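Local coordinates for protein mariner Mos1 transposase (Drosophila mauritiana, PDB 4MDB) that moves the Mos1 transposon by a cut-and-paste mechanism, using a magnesium- or manganese-dependent catalytic domain with an RNase H-like fold, at residues T71-W76 with I83-L88; A169-A174 with D191-A196. The protein carries 1 engineered substitution. All blocks are in the same frame, centred on the assembly; numbering follows the deposited sequence. Where two conformers were deposited one is given.

Contact 1: residues T71-W76 with I83-L88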
loop_
_atom_site.group_PDB
_atom_site.type_symbol
_atom_site.label_atom_id
_atom_site.label_comp_id
_atom_site.label_asym_id
_atom_site.label_seq_id
_atom_site.Cartn_x
_atom_site.Cartn_y
_atom_site.Cartn_z
ATOM N N THR A 71 -12.001 6.584 -11.755
ATOM C CA THR A 71 -12.189 6.693 -10.339
ATOM C C THR A 71 -10.897 6.167 -9.673
ATOM O O THR A 71 -10.291 5.250 -10.145
ATOM C CB THR A 71 -13.404 5.874 -9.850
ATOM O OG1 THR A 71 -13.452 5.845 -8.430
ATOM C CG2 THR A 71 -13.363 4.445 -10.403
ATOM N N MET A 72 -10.502 6.814 -8.603
ATOM C CA MET A 72 -9.335 6.387 -7.883
ATOM C C MET A 72 -9.732 5.388 -6.805
ATOM O O MET A 72 -10.585 5.641 -5.947
ATOM C CB MET A 72 -8.662 7.576 -7.250
ATOM C CG MET A 72 -7.240 7.293 -6.854
ATOM S SD MET A 72 -6.338 8.718 -6.238
ATOM C CE MET A 72 -6.332 9.642 -7.758
ATOM N N LEU A 73 -9.058 4.258 -6.854
ATOM C CA LEU A 73 -9.108 3.260 -5.780
ATOM C C LEU A 73 -8.018 3.635 -4.803
ATOM O O LEU A 73 -6.827 3.769 -5.200
ATOM C CB LEU A 73 -8.932 1.884 -6.289
ATOM C CG LEU A 73 -8.720 0.731 -5.321
ATOM C CD1 LEU A 73 -9.927 0.491 -4.447
ATOM C CD2 LEU A 73 -8.364 -0.475 -6.095
ATOM N N CYS A 74 -8.382 3.671 -3.521
ATOM C CA CYS A 74 -7.431 3.893 -2.422
ATOM C C CYS A 74 -7.631 2.701 -1.515
ATOM O O CYS A 74 -8.717 2.528 -0.983
ATOM C CB CYS A 74 -7.762 5.145 -1.694
ATOM S SG CYS A 74 -7.902 6.618 -2.779
ATOM N N VAL A 75 -6.612 1.896 -1.317
ATOM C CA VAL A 75 -6.864 0.679 -0.541
ATOM C C VAL A 75 -5.717 0.435 0.415
ATOM O O VAL A 75 -4.553 0.663 0.094
ATOM C CB VAL A 75 -7.073 -0.540 -1.508
ATOM C CG1 VAL A 75 -5.884 -0.698 -2.461
ATOM C CG2 VAL A 75 -7.218 -1.850 -0.791
ATOM N N TRP A 76 -6.064 -0.186 1.522
ATOM C CA TRP A 76 -5.126 -0.540 2.599
ATOM C C TRP A 76 -5.368 -1.976 3.024
ATOM O O TRP A 76 -6.497 -2.394 3.124
ATOM C CB TRP A 76 -5.196 0.389 3.804
ATOM C CG TRP A 76 -4.935 1.803 3.491
ATOM C CD1 TRP A 76 -3.723 2.438 3.545
ATOM C CD2 TRP A 76 -5.849 2.763 2.931
ATOM N NE1 TRP A 76 -3.831 3.743 3.114
ATOM C CE2 TRP A 76 -5.145 3.962 2.772
ATOM C CE3 TRP A 76 -7.239 2.742 2.640
ATOM C CZ2 TRP A 76 -5.743 5.114 2.242
ATOM C CZ3 TRP A 76 -7.821 3.881 2.099
ATOM C CH2 TRP A 76 -7.068 5.034 1.925
ATOM N N ILE A 83 -8.216 -4.259 4.564
ATOM C CA ILE A 83 -8.751 -3.632 5.759
ATOM C C ILE A 83 -9.859 -2.637 5.413
ATOM O O ILE A 83 -10.940 -2.620 6.015
ATOM C CB ILE A 83 -7.627 -3.040 6.635
ATOM C CG1 ILE A 83 -6.640 -4.162 7.058
ATOM C CG2 ILE A 83 -8.154 -2.316 7.874
ATOM C CD1 ILE A 83 -5.252 -3.684 7.425
ATOM N N TYR A 84 -9.601 -1.762 4.426
ATOM C CA TYR A 84 -10.413 -0.633 4.168
ATOM C C TYR A 84 -10.095 -0.180 2.773
ATOM O O TYR A 84 -8.971 -0.284 2.346
ATOM C CB TYR A 84 -10.168 0.478 5.135
ATOM C CG TYR A 84 -10.975 1.723 4.901
ATOM C CD1 TYR A 84 -12.351 1.697 5.055
ATOM C CD2 TYR A 84 -10.410 2.914 4.472
ATOM C CE1 TYR A 84 -13.115 2.857 4.908
ATOM C CE2 TYR A 84 -11.157 4.068 4.340
ATOM C CZ TYR A 84 -12.513 4.015 4.536
ATOM O OH TYR A 84 -13.231 5.148 4.307
ATOM N N TYR A 85 -11.078 0.240 2.016
ATOM C CA TYR A 85 -10.806 0.979 0.755
ATOM C C TYR A 85 -11.867 2.004 0.457
ATOM O O TYR A 85 -13.003 1.933 0.978
ATOM C CB TYR A 85 -10.647 0.014 -0.418
ATOM C CG TYR A 85 -11.931 -0.543 -1.029
ATOM C CD1 TYR A 85 -12.492 -1.728 -0.570
ATOM C CD2 TYR A 85 -12.549 0.105 -2.098
ATOM C CE1 TYR A 85 -13.651 -2.249 -1.142
ATOM C CE2 TYR A 85 -13.727 -0.383 -2.656
ATOM C CZ TYR A 85 -14.259 -1.566 -2.200
ATOM O OH TYR A 85 -15.425 -2.037 -2.740
ATOM N N GLU A 86 -11.458 2.981 -0.334
ATOM C CA GLU A 86 -12.397 3.983 -0.907
ATOM C C GLU A 86 -12.239 4.040 -2.397
ATOM O O GLU A 86 -11.125 3.898 -2.940
ATOM C CB GLU A 86 -12.164 5.344 -0.272
ATOM C CG GLU A 86 -12.491 5.451 1.200
ATOM C CD GLU A 86 -12.293 6.835 1.759
ATOM O OE1 GLU A 86 -11.970 7.765 0.942
ATOM O OE2 GLU A 86 -12.348 7.025 3.014
ATOM N N LEU A 87 -13.372 4.237 -3.089
ATOM C CA LEU A 87 -13.376 4.483 -4.504
ATOM C C LEU A 87 -13.901 5.929 -4.632
ATOM O O LEU A 87 -14.996 6.310 -4.110
ATOM C CB LEU A 87 -14.195 3.434 -5.211
ATOM C CG LEU A 87 -14.156 3.391 -6.735
ATOM C CD1 LEU A 87 -12.851 2.827 -7.322
ATOM C CD2 LEU A 87 -15.355 2.648 -7.274
ATOM N N LEU A 88 -13.068 6.787 -5.172
ATOM C CA LEU A 88 -13.385 8.208 -5.166
ATOM C C LEU A 88 -14.362 8.471 -6.331
ATOM O O LEU A 88 -14.414 7.731 -7.310
ATOM C CB LEU A 88 -12.133 9.076 -5.260
ATOM C CG LEU A 88 -11.392 9.618 -4.014
ATOM C CD1 LEU A 88 -11.449 8.753 -2.783
ATOM C CD2 LEU A 88 -9.953 10.059 -4.279
#

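Contact 2: residues A169-A174 with D191-A196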
loop_
_atom_site.group_PDB
_atom_site.type_symbol
_atom_site.label_atom_id
_atom_site.label_comp_id
_atom_site.label_asym_id
_atom_site.label_seq_id
_atom_site.Cartn_x
_atom_site.Cartn_y
_atom_site.Cartn_z
ATOM N N ALA A 169 -0.683 -5.630 -9.305
ATOM C CA ALA A 169 -0.122 -6.514 -10.355
ATOM C C ALA A 169 -1.158 -7.592 -10.711
ATOM O O ALA A 169 -1.573 -7.731 -11.867
ATOM C CB ALA A 169 1.170 -7.146 -9.889
ATOM N N SER A 170 -1.687 -8.260 -9.702
ATOM C CA SER A 170 -2.756 -9.293 -9.879
ATOM C C SER A 170 -4.032 -8.648 -10.381
ATOM O O SER A 170 -4.675 -9.167 -11.311
ATOM C CB SER A 170 -3.068 -9.943 -8.542
ATOM O OG SER A 170 -3.920 -11.045 -8.725
ATOM N N MET A 171 -4.417 -7.534 -9.779
ATOM C CA MET A 171 -5.720 -6.839 -10.068
ATOM C C MET A 171 -5.712 -6.294 -11.479
ATOM O O MET A 171 -6.678 -6.391 -12.214
ATOM C CB MET A 171 -5.934 -5.679 -9.132
ATOM C CG MET A 171 -7.362 -5.119 -9.125
ATOM S SD MET A 171 -7.535 -3.569 -8.303
ATOM C CE MET A 171 -7.329 -4.199 -6.627
ATOM N N GLY A 172 -4.583 -5.744 -11.882
ATOM C CA GLY A 172 -4.518 -5.178 -13.224
ATOM C C GLY A 172 -4.783 -6.144 -14.357
ATOM O O GLY A 172 -5.425 -5.782 -15.366
ATOM N N HIS A 173 -4.340 -7.390 -14.206
ATOM C CA HIS A 173 -4.667 -8.403 -15.208
ATOM C C HIS A 173 -6.146 -8.689 -15.306
ATOM O O HIS A 173 -6.696 -8.824 -16.411
ATOM C CB HIS A 173 -3.849 -9.685 -14.985
ATOM C CG HIS A 173 -2.381 -9.438 -14.924
ATOM N ND1 HIS A 173 -1.701 -8.734 -15.906
ATOM C CD2 HIS A 173 -1.454 -9.759 -13.987
ATOM C CE1 HIS A 173 -0.416 -8.684 -15.603
ATOM N NE2 HIS A 173 -0.246 -9.289 -14.441
ATOM N N ALA A 174 -6.818 -8.750 -14.171
ATOM C CA ALA A 174 -8.252 -9.024 -14.178
ATOM C C ALA A 174 -9.026 -7.805 -14.684
ATOM O O ALA A 174 -9.993 -7.934 -15.411
ATOM C CB ALA A 174 -8.716 -9.395 -12.797
ATOM N N ASP A 191 -15.242 -5.583 -4.389
ATOM C CA ASP A 191 -15.725 -6.413 -3.271
ATOM C C ASP A 191 -15.560 -7.871 -3.541
ATOM O O ASP A 191 -14.978 -8.588 -2.722
ATOM C CB ASP A 191 -17.195 -6.111 -2.923
ATOM C CG ASP A 191 -17.363 -4.776 -2.270
ATOM O OD1 ASP A 191 -16.368 -4.242 -1.704
ATOM O OD2 ASP A 191 -18.494 -4.226 -2.340
ATOM N N GLU A 192 -16.007 -8.334 -4.693
ATOM C CA GLU A 192 -15.902 -9.760 -5.029
ATOM C C GLU A 192 -14.456 -10.245 -5.221
ATOM O O GLU A 192 -14.096 -11.329 -4.805
ATOM C CB GLU A 192 -16.668 -10.153 -6.308
ATOM C CG GLU A 192 -18.180 -10.084 -6.286
ATOM C CD GLU A 192 -18.780 -10.573 -7.604
ATOM O OE1 GLU A 192 -18.382 -11.674 -8.076
ATOM O OE2 GLU A 192 -19.642 -9.857 -8.176
ATOM N N TRP A 193 -13.659 -9.406 -5.867
ATOM C CA TRP A 193 -12.325 -9.766 -6.278
ATOM C C TRP A 193 -11.495 -9.834 -5.002
ATOM O O TRP A 193 -10.760 -10.784 -4.785
ATOM C CB TRP A 193 -11.743 -8.719 -7.279
ATOM C CG TRP A 193 -10.358 -9.128 -7.829
ATOM C CD1 TRP A 193 -10.088 -9.982 -8.885
ATOM C CD2 TRP A 193 -9.071 -8.757 -7.295
ATOM N NE1 TRP A 193 -8.736 -10.153 -9.013
ATOM C CE2 TRP A 193 -8.094 -9.425 -8.048
ATOM C CE3 TRP A 193 -8.670 -7.964 -6.227
ATOM C CZ2 TRP A 193 -6.709 -9.250 -7.816
ATOM C CZ3 TRP A 193 -7.295 -7.861 -5.957
ATOM C CH2 TRP A 193 -6.365 -8.459 -6.770
ATOM N N PHE A 194 -11.633 -8.843 -4.155
ATOM C CA PHE A 194 -10.879 -8.875 -2.869
ATOM C C PHE A 194 -11.217 -10.118 -2.033
ATOM O O PHE A 194 -10.365 -10.785 -1.443
ATOM C CB PHE A 194 -11.108 -7.606 -2.036
ATOM C CG PHE A 194 -10.459 -6.338 -2.585
ATOM C CD1 PHE A 194 -9.160 -6.344 -3.110
ATOM C CD2 PHE A 194 -11.105 -5.132 -2.464
ATOM C CE1 PHE A 194 -8.596 -5.164 -3.563
ATOM C CE2 PHE A 194 -10.545 -3.935 -2.935
ATOM C CZ PHE A 194 -9.291 -3.959 -3.464
ATOM N N ALA A 195 -12.491 -10.483 -2.051
ATOM C CA ALA A 195 -12.997 -11.482 -1.104
ATOM C C ALA A 195 -12.710 -12.869 -1.608
ATOM O O ALA A 195 -12.571 -13.826 -0.827
ATOM C CB ALA A 195 -14.488 -11.272 -0.959
ATOM N N ALA A 196 -12.536 -12.974 -2.909
ATOM C CA ALA A 196 -12.241 -14.238 -3.562
ATOM C C ALA A 196 -10.797 -14.719 -3.401
ATOM O O ALA A 196 -10.509 -15.891 -3.579
ATOM C CB ALA A 196 -12.618 -14.200 -5.042
#

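Contact 1: residues T71-W76 with I83-L88
Leu73 faces Leu87, and Val75 faces Tyr85, in the antiparallel beta hairpin that forms one margin of the RNase H-like sheet, illustrating how a hairpin sorts its side chains onto two surfaces. Strand 69-78 also bonds through its backbone to strand 32-42, which carries the metal ligand Asp36, while 81-87 is the edge strand on this side. Leu73, Val75, Tyr85 and Leu87, the non-hydrogen-bonded pairs, share the face on which helices 162-175 and 183-196 pack, Leu73 and Val75 against the first and Tyr85 against the second. CD1 of Leu73 reaches CD2 of Tyr85 at 3.5 Å. With CG of Tyr85 set between its backbone N and carbonyl carbon (chi1 79°), the ring starts beside Leu73 but its OH end leads away from strand 69-78 and bonds to Asp191 OD1.

Cys74, Trp76, Tyr84 and Glu86 occupy the other face, toward helix 96-113. Cys74 and Glu86 exchange two backbone bonds, Cys74 N to Glu86 O at 2.8 Å and Glu86 N to Cys74 O at 2.9 Å. Near the turn a classic beta bulge sets Ile83 and Tyr84 both against Trp76: Trp76 O takes Ile83 N at 2.9 Å and, weakly, Tyr84 N at 3.4 Å. The Trp76 and Tyr84 side chains run side by side, their ring planes 22° apart but slid so far that they barely overlap; Trp76 CZ3 meets Tyr84 CD2 at 3.6 Å.

Contact 2: residues A169-A174 with D191-A196
Met171 lays its side chain over one face of the Trp193 indole. Its CB stands 4.0 Å from the centroid of the six-membered ring, 24° off the normal, in a CH-pi contact, and the sulfur lies farther out above the face, SD to the same centroid 5.2 Å, a distant Met-aromatic contact. A bend at the last torsion (chi3 -72°) carries the methyl on to a second ring, Met171 CE approaching Phe194 CE1 at 3.5 Å, so that one flexible chain serves two aromatic neighbours.

Ser170 comes to the indole from its edge, OG 3.4 Å from Trp193 CZ2 and near the ring plane, while the hydroxyl has its hydrogen bond with Lys197. One turn on, Ala174 CB touches the pyrrole side of the indole, 3.9 Å from Trp193 NE1.

These residues join helix 162-175 to helix 183-196, two helices on one side of the RNase H-like catalytic domain, the part of the longer transposase that makes up this chain. The segment axes stay 11.9 Å apart at an angle of 132°, a wide separation bridged by the Trp193 side chain, whose CB already points to the other helix and whose CG, anti to the backbone N, carries the ring farther that way.

Farther out, Trp189 stacks on Trp193 and also touches Met171 and Ala174. Phe194 packs edge-to-face with Tyr85, and Met171 rests on Leu73 of the sheet.

How the contacts relate
Read from the N terminus, strand 32-42 brings in Asp36 before contact 1 closes the short hairpin between 71-76 and 83-88. Strands 125-127 and 149-150 follow, and the chain then enters helix 162-175, which carries the metal ligand Asp164. Contact 2 closes the next, longer loop, 169-174 with 191-196. The two loops are in series, neither nesting nor crossing, yet their centres lie 13 Å apart and their side chains meet, as where Val75 CG2 packs 4.0 Å from Phe194 CZ. Such side chains tie the hairpin to helices 162-175 and 183-196, which pack on one face of the sheet.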